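Local coordinates for glutamate racemase (Francisella tularensis subsp. tularensis, PDB 3OUT), which belongs to the aspartate/glutamate racemase family of two-lobed alpha/beta proteins and holds D-glutamic acid in a pocket between its lobes, at residues S15-L20 / M152-F157; Y189-E194 / E250-T255; L243-V248 / T255-L260; I44-K49 / Q55-Q60; I73-A76 / I80-I83. All coordinates share one frame; numbering follows the deposited sequence.

Along the chain, contacts 4 and 5 come one after the other within the stretch that contact 1 spans, while contacts 2 and 3 interlock through helix 245-253. Contacts 1 and 2, whose centres are about 8 Å apart, join the lobe of the six-stranded parallel sheet to that of the four-stranded one and touch through Ile17 and Phe252. Contacts 3, 4 and 5 lie within the six-stranded lobe; 4 and 5 have centres about 11 Å apart and meet where Tyr46 touches Ile80, whereas the centres of 3 and 5 are about 22 Å apart. Contacts 1 and 4 both reach D-glutamic acid, so the pocket draws on inter-lobe contact and on packing inside one lobe.

Contact 1. Residues S15-L20 / M152-F157; sequences SGIGGL and MIEEGF. With DGL (D-glutamic acid), chain E.
Beside the amino group of D-glutamic acid in the ligand pocket, Ile17 and Glu154 reach toward each other across the gap between the two lobes. The methyl CD1 of Ile17 lies over the flat of the Glu154 carboxylate, 3.5 Å from OE2 and 3.6 Å from CD. An extended chain beyond CG, with chi2 at -175°, carries the carboxylate from the end of helix 149-154 to the pocket. The polar link is indirect: one water donates to Glu154 OE2 at 2.7 Å and accepts from the ligand N at 2.9 Å. Its bond to Gly16 O is weak. The same ligand N donates to Ser15 OG over 2.8 Å, so serine and water grip the amino group together. Glu154 OE2 is also hydrogen-bonded to His188 NE2, its main polar partner, which helps to fix it. Behind Glu154 the helix closes in a Schellman motif, Phe157 N bonding to Met152 O at 3.0 Å and Gly156, with positive phi, to Ile153 O. The glycine-rich turn of 15-20 leads from strand 10-14 into helix 20-29, the kind of strand-to-helix loop that forms ligand sites at the carboxyl ends of parallel sheets.

Contact 2. Residues Y189-E194 / E250-T255; sequences YPIIKE and EMFLQT
One face of the Phe252 ring carries CD1 of Ile191, while CG1 of the same isoleucine stands above the same face, just beyond the rim at CE2. CG1 is 3.5 Å from Phe252 CE2 and 3.8 Å from CZ; CD1 stands 4.0 Å from CE2. The two side chains cross at about a right angle. His188 also meets the Phe252 ring, with planes at about 55°, and Ile17 and Leu20, of Phe252's own lobe, pack on it too. Next to the ring, Met251, a selenomethionine, bends at chi3 (67°) and brings its methyl CE to 4.3 Å from Ile191 CD1. Ile153 packs against Met251, and Val158 against Ile191. The contact sets the short 3-10 turn after strand 181-184 against the last turn of helix 245-253, and so one lobe against the other, with the Phe252 side chain about 8 Å from D-glutamic acid. No hydrogen bond links the two segments: their touch is wholly apolar, made by methyl and methylene groups against a ring, and rests on shape and burial rather than on any directional bond.

Contact 3. Residues L243-V248 / T255-L260; sequences LKFRSV and TEMQHL
Phe245 and Met257 cross at about a right angle, the selenomethionine laying its end obliquely against the phenyl ring. Its SE is 4.5 Å from the centroid of the Phe245 ring and 52° off the ring normal, a Met-aromatic contact that is neither face-on nor edge-on. The closest carbons are Met257 CE and Phe245 CE2, 3.5 Å apart. A bend at chi3 (-70°) turns CE back toward the helix, where it also reaches Arg246 CA at 3.8 Å. Leu260 takes the edge of the same ring, CD1 lying near its plane and 4.0 Å from CE2. Phe245 arrives here with CG opposite the backbone N (chi1 177°), its ring carried out toward the strand. Helix 245-253 is the crossing helix of a beta-alpha-beta unit between strands 234-238 and 259-262; on strand 234-238, Val238 touches Phe245 and Phe236 touches Met257. Met257 is the centre of an inverse gamma turn, and Glu250 accepts from its N with OE2 while forming a salt bridge with Arg246 NH1 through OE1. At the helix start, Lys244 O accepts from Val248 N at 3.0 Å and from Ser247 OG at 3.2 Å, the hydroxyl standing above the carbonyl plane. Toward the third subunit, Arg246 NE donates to Gln258 O of that neighbouring chain.

Contact 4. Residues I44-K49 / Q55-Q60; sequences IPYGTK and QKFAAQ. With DGL (D-glutamic acid), chain E.
Tyr46 runs from the D-glutamic acid pocket to Phe57 on helix 51-67. Its CB lies 3.7 Å from the ligand O. With chi1 at -76°, CG sits beside the backbone N and the ring heads for the helix; CG touches Ser15 CB, and CD2 touches Ile80 CG1. Farther out, one face of the ring takes the ring carbon CD2 of Phe57, which is 3.7 Å from both CE1 and CZ of Tyr46 and displaced toward the ring's rim. The rings are inclined at 53°, centroids 5.3 Å apart, neither stacked nor edge-to-face. At the end, Tyr46 OH passes 3.4 Å from Phe57 CB and is hydrogen-bonded to Asp40 OD2. Phe57 also has a cation-pi contact with Arg43. At its root, the tyrosine opens a type I turn whose amides grip the ligand carboxylate: Tyr46 N bonds to its O at 2.7 Å, nearly straight at 161°, and Gly47 N to OXT at 2.9 Å, more bent. Lys49 NZ folds back to Pro45 O at 2.9 Å and also reaches Ile44 O of the second subunit. Chemically, backbone N-H groups pair with the carboxylate oxygens, while an apolar ring contact and the bond to Asp40 fix the tyrosine's far end.

Contact 5. Residues I73-A76 / I80-I83; sequences IIIA and ISAI
Ile75 turns its methyl CG2 to both Ser81 and Ile80 at the start of helix 78-92. Ser81 OG is 3.2 Å from Ile75 CG2 and 3.6 Å from CB, while Ile80 CG2 lies 3.8 Å from the same methyl. With CG1 swung to the side of the backbone N (chi1 -53°), the Ile75 branch facing the helix is CG2. What positions the hydroxyl comes next: Ser81 OG is hydrogen-bonded to Cys77 O, one turn earlier. Farther out, Ile80 rests on Phe13 of strand 10-14 and on Ala58 of helix 51-67, and Ser81 on Val100 and Ile101. Backbone bonds to Ile98 hold Ile75 in the parallel sheet. Strand 72-75, helix 78-92 and strand 97-99 form a beta-alpha-beta unit; Cys77, just before the helix, and Asn78 and Thr79 in its first turn belong to the ligand pocket. No hydrogen bond crosses from strand to helix here: the bond to Cys77 O gives the buried hydroxyl a polar partner, while its oxygen also lies close against the Ile75 methyl.

Contact 1. Residues S15-L20 / M152-F157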
# COMPACT_ATOMS: atom_id res chain seq x y z
N SER B 15 -4.17 -0.09 -14.62
CA SER B 15 -4.07 -1.00 -13.48
C SER B 15 -2.76 -1.79 -13.66
O SER B 15 -1.86 -1.74 -12.82
CB SER B 15 -5.32 -1.89 -13.40
OG SER B 15 -5.63 -2.39 -14.70
N GLY B 16 -2.64 -2.48 -14.79
CA GLY B 16 -1.36 -3.04 -15.17
C GLY B 16 -1.45 -3.94 -16.38
O GLY B 16 -2.45 -4.62 -16.59
N ILE B 17 -0.34 -3.95 -17.13
CA ILE B 17 -0.09 -4.87 -18.25
C ILE B 17 -0.90 -4.68 -19.55
O ILE B 17 -0.30 -4.51 -20.65
CB ILE B 17 -0.22 -6.38 -17.85
CG1 ILE B 17 0.80 -6.72 -16.76
CG2 ILE B 17 -0.04 -7.29 -19.08
CD1 ILE B 17 0.76 -8.10 -16.24
N GLY B 18 -2.23 -4.68 -19.48
CA GLY B 18 -3.01 -4.55 -20.73
C GLY B 18 -3.08 -3.16 -21.32
O GLY B 18 -3.31 -2.96 -22.53
N GLY B 19 -2.93 -2.15 -20.49
CA GLY B 19 -2.92 -0.74 -20.94
C GLY B 19 -1.74 -0.37 -21.81
O GLY B 19 -1.70 0.74 -22.34
N LEU B 20 -0.74 -1.25 -21.91
CA LEU B 20 0.44 -1.01 -22.75
C LEU B 20 0.02 -0.90 -24.23
O LEU B 20 0.73 -0.27 -25.01
CB LEU B 20 1.51 -2.10 -22.55
CG LEU B 20 2.19 -1.99 -21.19
CD1 LEU B 20 2.90 -3.26 -20.81
CD2 LEU B 20 3.18 -0.76 -21.25
N MSE B 152 -5.83 -16.00 -17.44
CA MSE B 152 -5.65 -16.95 -18.54
C MSE B 152 -4.69 -16.34 -19.57
O MSE B 152 -3.72 -16.99 -19.98
CB MSE B 152 -7.03 -17.25 -19.19
CG MSE B 152 -6.96 -18.22 -20.28
SE MSE B 152 -8.71 -18.49 -21.10
CE MSE B 152 -8.66 -16.82 -22.14
N ILE B 153 -4.95 -15.10 -19.94
CA ILE B 153 -4.17 -14.42 -20.96
C ILE B 153 -2.77 -14.09 -20.44
O ILE B 153 -1.75 -14.25 -21.14
CB ILE B 153 -4.95 -13.18 -21.49
CG1 ILE B 153 -6.15 -13.66 -22.32
CG2 ILE B 153 -4.07 -12.22 -22.30
CD1 ILE B 153 -7.18 -12.56 -22.53
N GLU B 154 -2.69 -13.65 -19.18
CA GLU B 154 -1.39 -13.32 -18.58
C GLU B 154 -0.52 -14.56 -18.40
O GLU B 154 0.70 -14.45 -18.39
CB GLU B 154 -1.54 -12.55 -17.28
CG GLU B 154 -2.10 -11.12 -17.53
CD GLU B 154 -2.17 -10.25 -16.30
OE1 GLU B 154 -1.82 -10.72 -15.20
OE2 GLU B 154 -2.59 -9.08 -16.43
N GLU B 155 -1.16 -15.73 -18.28
CA GLU B 155 -0.43 -16.99 -18.17
C GLU B 155 -0.05 -17.56 -19.54
O GLU B 155 0.54 -18.64 -19.61
CB GLU B 155 -1.25 -18.01 -17.41
CG GLU B 155 -1.43 -17.67 -15.96
CD GLU B 155 -0.13 -17.61 -15.20
OE1 GLU B 155 0.82 -18.37 -15.55
OE2 GLU B 155 -0.01 -16.76 -14.28
N GLY B 156 -0.42 -16.87 -20.60
CA GLY B 156 -0.02 -17.27 -21.95
C GLY B 156 -1.00 -18.12 -22.71
O GLY B 156 -0.65 -18.60 -23.80
N PHE B 157 -2.20 -18.34 -22.17
CA PHE B 157 -3.22 -19.12 -22.87
C PHE B 157 -3.98 -18.12 -23.74
O PHE B 157 -4.88 -17.44 -23.26
CB PHE B 157 -4.17 -19.84 -21.90
CG PHE B 157 -3.53 -20.91 -21.06
CD1 PHE B 157 -2.96 -20.60 -19.85
CD2 PHE B 157 -3.58 -22.24 -21.43
CE1 PHE B 157 -2.38 -21.57 -19.05
CE2 PHE B 157 -3.03 -23.23 -20.62
CZ PHE B 157 -2.44 -22.90 -19.42
N DGL E . -5.55 -4.99 -15.76
CA DGL E . -6.87 -5.66 -15.52
C DGL E . -7.03 -6.00 -14.06
O DGL E . -6.30 -5.41 -13.23
CB DGL E . -8.08 -4.82 -15.91
CG DGL E . -8.06 -4.27 -17.34
CD DGL E . -9.37 -3.66 -17.81
OE1 DGL E . -10.39 -3.80 -17.11
OE2 DGL E . -9.36 -3.08 -18.93
OXT DGL E . -7.93 -6.79 -13.69
O HOH W 1 -3.86 -7.19 -14.95

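Contact 2. Residues Y189-E194 / E250-T255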
# COMPACT_ATOMS: atom_id res chain seq x y z
N TYR B 189 -8.73 -8.48 -23.66
CA TYR B 189 -9.58 -9.38 -24.47
C TYR B 189 -9.27 -9.34 -25.97
O TYR B 189 -9.46 -10.37 -26.62
CB TYR B 189 -11.06 -9.16 -24.22
CG TYR B 189 -11.52 -9.34 -22.77
CD1 TYR B 189 -10.67 -9.85 -21.76
CD2 TYR B 189 -12.83 -9.03 -22.42
CE1 TYR B 189 -11.13 -9.96 -20.45
CE2 TYR B 189 -13.28 -9.17 -21.15
CZ TYR B 189 -12.44 -9.67 -20.17
OH TYR B 189 -12.94 -9.76 -18.89
N PRO B 190 -8.85 -8.18 -26.52
CA PRO B 190 -8.49 -8.21 -27.97
C PRO B 190 -7.40 -9.24 -28.35
O PRO B 190 -7.39 -9.69 -29.49
CB PRO B 190 -8.06 -6.77 -28.24
CG PRO B 190 -8.85 -5.94 -27.23
CD PRO B 190 -8.81 -6.81 -26.00
N ILE B 191 -6.52 -9.63 -27.42
CA ILE B 191 -5.53 -10.70 -27.66
C ILE B 191 -6.14 -11.99 -28.13
O ILE B 191 -5.53 -12.69 -28.95
CB ILE B 191 -4.74 -11.02 -26.33
CG1 ILE B 191 -3.86 -9.81 -25.99
CG2 ILE B 191 -3.90 -12.35 -26.40
CD1 ILE B 191 -2.60 -9.67 -26.89
N ILE B 192 -7.34 -12.30 -27.63
CA ILE B 192 -8.04 -13.53 -27.94
C ILE B 192 -9.23 -13.31 -28.90
O ILE B 192 -10.13 -14.14 -28.96
CB ILE B 192 -8.49 -14.33 -26.67
CG1 ILE B 192 -9.50 -13.55 -25.81
CG2 ILE B 192 -7.24 -14.76 -25.84
CD1 ILE B 192 -10.25 -14.41 -24.78
N LYS B 193 -9.22 -12.20 -29.61
CA LYS B 193 -10.37 -11.86 -30.46
C LYS B 193 -10.70 -12.95 -31.48
O LYS B 193 -11.89 -13.18 -31.77
CB LYS B 193 -10.18 -10.53 -31.16
CG LYS B 193 -9.08 -10.41 -32.22
CD LYS B 193 -9.12 -9.01 -32.84
CE LYS B 193 -7.76 -8.50 -33.28
NZ LYS B 193 -6.83 -9.55 -33.79
N GLU B 194 -9.68 -13.61 -32.01
CA GLU B 194 -9.91 -14.69 -32.98
C GLU B 194 -10.66 -15.87 -32.36
O GLU B 194 -11.53 -16.45 -33.01
CB GLU B 194 -8.60 -15.18 -33.61
CG GLU B 194 -7.89 -14.17 -34.48
CD GLU B 194 -6.66 -14.75 -35.22
OE1 GLU B 194 -6.45 -15.99 -35.18
OE2 GLU B 194 -5.91 -13.95 -35.85
N GLU B 250 5.34 -6.83 -22.92
CA GLU B 250 5.80 -6.55 -24.27
C GLU B 250 4.97 -7.30 -25.30
O GLU B 250 4.93 -6.86 -26.45
CB GLU B 250 7.31 -6.80 -24.40
CG GLU B 250 8.08 -5.77 -23.59
CD GLU B 250 9.60 -5.90 -23.72
OE1 GLU B 250 10.11 -6.81 -24.42
OE2 GLU B 250 10.28 -5.08 -23.07
N MSE B 251 4.25 -8.35 -24.88
CA MSE B 251 3.20 -8.99 -25.74
C MSE B 251 2.13 -7.96 -26.13
O MSE B 251 1.69 -7.93 -27.27
CB MSE B 251 2.59 -10.22 -25.08
CG MSE B 251 1.57 -10.97 -25.91
SE MSE B 251 0.68 -12.44 -25.00
CE MSE B 251 -0.40 -11.51 -23.62
N PHE B 252 1.77 -7.07 -25.20
CA PHE B 252 0.79 -6.01 -25.45
C PHE B 252 1.42 -4.83 -26.13
O PHE B 252 0.79 -4.23 -27.00
CB PHE B 252 0.12 -5.54 -24.14
CG PHE B 252 -0.90 -6.52 -23.62
CD1 PHE B 252 -0.55 -7.48 -22.72
CD2 PHE B 252 -2.20 -6.49 -24.08
CE1 PHE B 252 -1.45 -8.38 -22.23
CE2 PHE B 252 -3.13 -7.41 -23.59
CZ PHE B 252 -2.75 -8.36 -22.68
N LEU B 253 2.63 -4.46 -25.72
CA LEU B 253 3.27 -3.22 -26.23
C LEU B 253 3.75 -3.43 -27.66
O LEU B 253 3.72 -2.52 -28.46
CB LEU B 253 4.45 -2.82 -25.35
CG LEU B 253 5.20 -1.53 -25.75
CD1 LEU B 253 4.26 -0.33 -25.78
CD2 LEU B 253 6.33 -1.30 -24.78
N GLN B 254 4.23 -4.63 -27.97
CA GLN B 254 4.72 -4.95 -29.33
C GLN B 254 6.06 -4.29 -29.68
O GLN B 254 6.46 -4.21 -30.85
CB GLN B 254 3.65 -4.68 -30.41
CG GLN B 254 2.37 -5.49 -30.17
CD GLN B 254 1.44 -5.57 -31.37
OE1 GLN B 254 1.74 -5.06 -32.44
NE2 GLN B 254 0.29 -6.20 -31.18
N THR B 255 6.76 -3.83 -28.63
CA THR B 255 8.09 -3.28 -28.74
C THR B 255 8.72 -3.30 -27.34
O THR B 255 8.02 -3.56 -26.36
CB THR B 255 8.06 -1.85 -29.33
OG1 THR B 255 9.34 -1.51 -29.87
CG2 THR B 255 7.68 -0.82 -28.28

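Contact 3. Residues L243-V248 / T255-L260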
# COMPACT_ATOMS: atom_id res chain seq x y z
N LEU B 243 9.00 -11.70 -12.47
CA LEU B 243 9.74 -12.30 -13.56
C LEU B 243 9.01 -12.33 -14.89
O LEU B 243 9.63 -12.17 -15.92
CB LEU B 243 10.12 -13.73 -13.17
CG LEU B 243 11.24 -14.43 -13.84
CD1 LEU B 243 12.57 -13.67 -13.72
CD2 LEU B 243 11.30 -15.84 -13.20
N LYS B 244 7.69 -12.54 -14.87
CA LYS B 244 6.93 -12.61 -16.12
C LYS B 244 6.57 -11.25 -16.71
O LYS B 244 6.02 -11.22 -17.81
CB LYS B 244 5.70 -13.53 -16.00
CG LYS B 244 6.09 -15.00 -16.19
CD LYS B 244 4.93 -15.94 -16.65
CE LYS B 244 4.17 -16.52 -15.44
NZ LYS B 244 3.53 -17.86 -15.63
N PHE B 245 6.89 -10.14 -16.05
CA PHE B 245 6.38 -8.85 -16.49
C PHE B 245 6.88 -8.40 -17.87
O PHE B 245 6.11 -7.94 -18.72
CB PHE B 245 6.62 -7.77 -15.43
CG PHE B 245 6.17 -6.40 -15.88
CD1 PHE B 245 4.83 -6.15 -16.11
CD2 PHE B 245 7.08 -5.41 -16.14
CE1 PHE B 245 4.37 -4.90 -16.53
CE2 PHE B 245 6.65 -4.16 -16.56
CZ PHE B 245 5.27 -3.92 -16.78
N ARG B 246 8.19 -8.50 -18.06
CA ARG B 246 8.79 -8.10 -19.33
C ARG B 246 8.10 -8.78 -20.47
O ARG B 246 7.63 -8.11 -21.40
CB ARG B 246 10.28 -8.45 -19.32
CG ARG B 246 11.12 -7.68 -20.33
CD ARG B 246 10.96 -8.12 -21.78
NE ARG B 246 11.16 -9.56 -22.01
CZ ARG B 246 10.76 -10.23 -23.10
NH1 ARG B 246 10.11 -9.61 -24.10
NH2 ARG B 246 10.98 -11.55 -23.18
N SER B 247 7.99 -10.09 -20.40
CA SER B 247 7.45 -10.85 -21.52
C SER B 247 5.95 -10.61 -21.73
O SER B 247 5.52 -10.44 -22.86
CB SER B 247 7.78 -12.33 -21.36
OG SER B 247 7.09 -12.91 -20.28
N VAL B 248 5.17 -10.59 -20.66
CA VAL B 248 3.72 -10.42 -20.84
C VAL B 248 3.42 -8.96 -21.24
O VAL B 248 2.59 -8.72 -22.12
CB VAL B 248 2.92 -10.92 -19.62
CG1 VAL B 248 1.41 -10.71 -19.82
CG2 VAL B 248 3.20 -12.37 -19.34
N THR B 255 6.76 -3.83 -28.63
CA THR B 255 8.09 -3.28 -28.74
C THR B 255 8.72 -3.30 -27.34
O THR B 255 8.02 -3.56 -26.36
CB THR B 255 8.06 -1.85 -29.33
OG1 THR B 255 9.34 -1.51 -29.87
CG2 THR B 255 7.68 -0.82 -28.28
N GLU B 256 10.02 -3.05 -27.23
CA GLU B 256 10.71 -3.11 -25.92
C GLU B 256 10.33 -1.98 -24.98
O GLU B 256 10.33 -0.79 -25.39
CB GLU B 256 12.25 -3.12 -26.05
CG GLU B 256 12.94 -3.08 -24.65
CD GLU B 256 14.45 -3.20 -24.67
OE1 GLU B 256 15.02 -3.33 -23.56
OE2 GLU B 256 15.06 -3.12 -25.76
N MSE B 257 10.07 -2.32 -23.71
CA MSE B 257 9.96 -1.34 -22.63
C MSE B 257 11.37 -1.00 -22.16
O MSE B 257 11.82 -1.45 -21.11
CB MSE B 257 9.20 -1.88 -21.44
CG MSE B 257 7.75 -2.10 -21.65
SE MSE B 257 6.87 -2.73 -19.97
CE MSE B 257 7.65 -4.54 -19.85
N GLN B 258 11.99 -0.11 -22.90
CA GLN B 258 13.42 0.16 -22.74
C GLN B 258 13.75 0.93 -21.46
O GLN B 258 14.74 0.57 -20.81
CB GLN B 258 13.93 0.93 -23.95
CG GLN B 258 15.34 1.50 -23.83
CD GLN B 258 16.42 0.48 -23.94
OE1 GLN B 258 16.51 -0.49 -23.14
NE2 GLN B 258 17.28 0.65 -24.96
N HIS B 259 12.96 1.96 -21.09
CA HIS B 259 13.24 2.67 -19.82
C HIS B 259 12.18 2.31 -18.78
O HIS B 259 11.05 2.82 -18.82
CB HIS B 259 13.36 4.17 -20.04
CG HIS B 259 14.39 4.52 -21.06
ND1 HIS B 259 14.08 4.68 -22.40
CD2 HIS B 259 15.73 4.66 -20.96
CE1 HIS B 259 15.20 4.97 -23.06
NE2 HIS B 259 16.21 4.96 -22.21
N LEU B 260 12.56 1.42 -17.87
CA LEU B 260 11.66 0.79 -16.89
C LEU B 260 12.18 1.10 -15.49
O LEU B 260 13.37 0.94 -15.23
CB LEU B 260 11.67 -0.72 -17.12
CG LEU B 260 10.84 -1.63 -16.28
CD1 LEU B 260 9.36 -1.25 -16.40
CD2 LEU B 260 11.09 -3.08 -16.68

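Contact 4. Residues I44-K49 / Q55-Q60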
# COMPACT_ATOMS: atom_id res chain seq x y z
N ILE B 44 -2.23 -5.56 -8.95
CA ILE B 44 -3.10 -6.21 -9.93
C ILE B 44 -3.44 -7.66 -9.49
O ILE B 44 -2.66 -8.34 -8.80
CB ILE B 44 -2.53 -6.19 -11.37
CG1 ILE B 44 -1.14 -6.85 -11.48
CG2 ILE B 44 -2.57 -4.75 -11.93
CD1 ILE B 44 -0.60 -6.92 -12.95
N PRO B 45 -4.61 -8.15 -9.90
CA PRO B 45 -5.60 -7.49 -10.75
C PRO B 45 -6.49 -6.54 -9.97
O PRO B 45 -6.76 -6.75 -8.78
CB PRO B 45 -6.43 -8.65 -11.28
CG PRO B 45 -6.40 -9.61 -10.15
CD PRO B 45 -5.03 -9.50 -9.55
N TYR B 46 -7.01 -5.52 -10.64
CA TYR B 46 -8.07 -4.71 -10.08
C TYR B 46 -9.46 -5.28 -10.38
O TYR B 46 -10.41 -4.94 -9.70
CB TYR B 46 -8.01 -3.30 -10.66
CG TYR B 46 -6.95 -2.36 -10.15
CD1 TYR B 46 -5.70 -2.81 -9.69
CD2 TYR B 46 -7.13 -0.99 -10.25
CE1 TYR B 46 -4.71 -1.91 -9.32
CE2 TYR B 46 -6.15 -0.08 -9.86
CZ TYR B 46 -4.94 -0.54 -9.41
OH TYR B 46 -4.03 0.43 -9.08
N GLY B 47 -9.55 -6.14 -11.38
CA GLY B 47 -10.86 -6.60 -11.87
C GLY B 47 -11.68 -7.40 -10.88
O GLY B 47 -12.88 -7.62 -11.09
N THR B 48 -11.03 -7.91 -9.83
CA THR B 48 -11.67 -8.72 -8.81
C THR B 48 -11.67 -8.04 -7.44
O THR B 48 -11.96 -8.71 -6.45
CB THR B 48 -10.94 -10.09 -8.69
OG1 THR B 48 -9.59 -9.87 -8.34
CG2 THR B 48 -11.03 -10.83 -10.02
N LYS B 49 -11.36 -6.74 -7.38
CA LYS B 49 -11.30 -5.98 -6.11
C LYS B 49 -12.59 -5.17 -5.94
O LYS B 49 -13.38 -5.05 -6.87
CB LYS B 49 -10.04 -5.09 -6.10
CG LYS B 49 -8.67 -5.79 -6.36
CD LYS B 49 -8.33 -6.87 -5.34
CE LYS B 49 -7.18 -7.86 -5.77
NZ LYS B 49 -5.83 -7.21 -6.10
N GLN B 55 -11.00 2.63 -5.99
CA GLN B 55 -10.91 4.08 -5.85
C GLN B 55 -9.69 4.55 -5.06
O GLN B 55 -9.07 5.53 -5.43
CB GLN B 55 -12.18 4.70 -5.25
CG GLN B 55 -13.36 4.56 -6.16
CD GLN B 55 -14.57 5.39 -5.75
OE1 GLN B 55 -14.67 5.90 -4.64
NE2 GLN B 55 -15.46 5.62 -6.71
N LYS B 56 -9.37 3.87 -3.95
CA LYS B 56 -8.21 4.17 -3.14
C LYS B 56 -6.94 4.08 -3.99
O LYS B 56 -6.14 5.02 -4.01
CB LYS B 56 -8.13 3.20 -1.95
CG LYS B 56 -6.91 3.50 -1.08
CD LYS B 56 -6.75 2.48 0.04
CE LYS B 56 -5.54 2.82 0.95
NZ LYS B 56 -5.86 3.96 1.93
N PHE B 57 -6.79 2.98 -4.74
CA PHE B 57 -5.60 2.75 -5.55
C PHE B 57 -5.49 3.80 -6.64
O PHE B 57 -4.40 4.40 -6.88
CB PHE B 57 -5.68 1.37 -6.20
CG PHE B 57 -5.49 0.21 -5.28
CD1 PHE B 57 -5.12 0.34 -3.97
CD2 PHE B 57 -5.71 -1.07 -5.82
CE1 PHE B 57 -4.93 -0.79 -3.19
CE2 PHE B 57 -5.54 -2.19 -5.05
CZ PHE B 57 -5.15 -2.03 -3.75
N ALA B 58 -6.62 4.09 -7.31
CA ALA B 58 -6.60 5.06 -8.43
C ALA B 58 -6.26 6.47 -7.97
O ALA B 58 -5.57 7.19 -8.70
CB ALA B 58 -7.96 5.10 -9.14
N ALA B 59 -6.69 6.85 -6.76
CA ALA B 59 -6.32 8.18 -6.25
C ALA B 59 -4.80 8.30 -6.10
O ALA B 59 -4.22 9.32 -6.42
CB ALA B 59 -7.06 8.53 -4.95
N GLN B 60 -4.12 7.23 -5.68
CA GLN B 60 -2.69 7.27 -5.52
C GLN B 60 -1.98 7.44 -6.86
O GLN B 60 -1.10 8.30 -6.99
CB GLN B 60 -2.20 5.98 -4.84
CG GLN B 60 -2.75 5.75 -3.41
CD GLN B 60 -2.12 4.54 -2.83
OE1 GLN B 60 -2.43 3.44 -3.23
NE2 GLN B 60 -1.17 4.73 -1.89
N DGL E . -5.55 -4.99 -15.76
CA DGL E . -6.87 -5.66 -15.52
C DGL E . -7.03 -6.00 -14.06
O DGL E . -6.30 -5.41 -13.23
CB DGL E . -8.08 -4.82 -15.91
CG DGL E . -8.06 -4.27 -17.34
CD DGL E . -9.37 -3.66 -17.81
OE1 DGL E . -10.39 -3.80 -17.11
OE2 DGL E . -9.36 -3.08 -18.93
OXT DGL E . -7.93 -6.79 -13.69

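Contact 5. Residues I73-A76 / I80-I83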
# COMPACT_ATOMS: atom_id res chain seq x y z
N ILE B 73 -4.14 12.93 -19.38
CA ILE B 73 -4.21 11.54 -18.91
C ILE B 73 -5.16 10.76 -19.79
O ILE B 73 -6.23 11.23 -20.08
CB ILE B 73 -4.66 11.50 -17.45
CG1 ILE B 73 -3.55 12.05 -16.56
CG2 ILE B 73 -5.01 10.04 -17.01
CD1 ILE B 73 -3.99 12.41 -15.16
N ILE B 74 -4.77 9.55 -20.17
CA ILE B 74 -5.69 8.59 -20.71
C ILE B 74 -5.77 7.40 -19.76
O ILE B 74 -4.75 6.78 -19.44
CB ILE B 74 -5.31 8.15 -22.14
CG1 ILE B 74 -6.15 6.96 -22.64
CG2 ILE B 74 -3.83 7.82 -22.26
CD1 ILE B 74 -6.19 6.97 -24.22
N ILE B 75 -6.98 7.10 -19.30
CA ILE B 75 -7.19 5.89 -18.47
C ILE B 75 -7.40 4.70 -19.41
O ILE B 75 -8.42 4.59 -20.10
CB ILE B 75 -8.38 6.05 -17.54
CG1 ILE B 75 -8.25 7.34 -16.72
CG2 ILE B 75 -8.53 4.76 -16.68
CD1 ILE B 75 -9.43 7.54 -15.69
N ALA B 76 -6.37 3.87 -19.49
CA ALA B 76 -6.31 2.71 -20.40
C ALA B 76 -7.15 1.52 -19.93
O ALA B 76 -7.56 0.65 -20.75
CB ALA B 76 -4.86 2.28 -20.60
N ILE B 80 -10.65 0.75 -13.92
CA ILE B 80 -10.47 2.10 -13.33
C ILE B 80 -11.45 3.10 -13.96
O ILE B 80 -12.07 3.88 -13.24
CB ILE B 80 -9.01 2.59 -13.50
CG1 ILE B 80 -8.06 1.66 -12.75
CG2 ILE B 80 -8.85 4.05 -12.96
CD1 ILE B 80 -6.54 1.93 -13.03
N SER B 81 -11.62 3.05 -15.27
CA SER B 81 -12.60 3.97 -15.91
C SER B 81 -14.03 3.80 -15.39
O SER B 81 -14.78 4.76 -15.24
CB SER B 81 -12.63 3.72 -17.42
OG SER B 81 -11.36 4.04 -18.04
N ALA B 82 -14.43 2.57 -15.17
CA ALA B 82 -15.76 2.25 -14.70
C ALA B 82 -16.06 2.79 -13.30
O ALA B 82 -17.20 3.19 -12.97
CB ALA B 82 -15.93 0.72 -14.65
N ILE B 83 -15.04 2.73 -12.44
CA ILE B 83 -15.23 2.88 -11.00
C ILE B 83 -14.62 4.14 -10.42
O ILE B 83 -15.15 4.65 -9.42
CB ILE B 83 -14.73 1.60 -10.26
CG1 ILE B 83 -15.71 0.46 -10.57
CG2 ILE B 83 -14.50 1.82 -8.75
CD1 ILE B 83 -15.13 -0.97 -10.41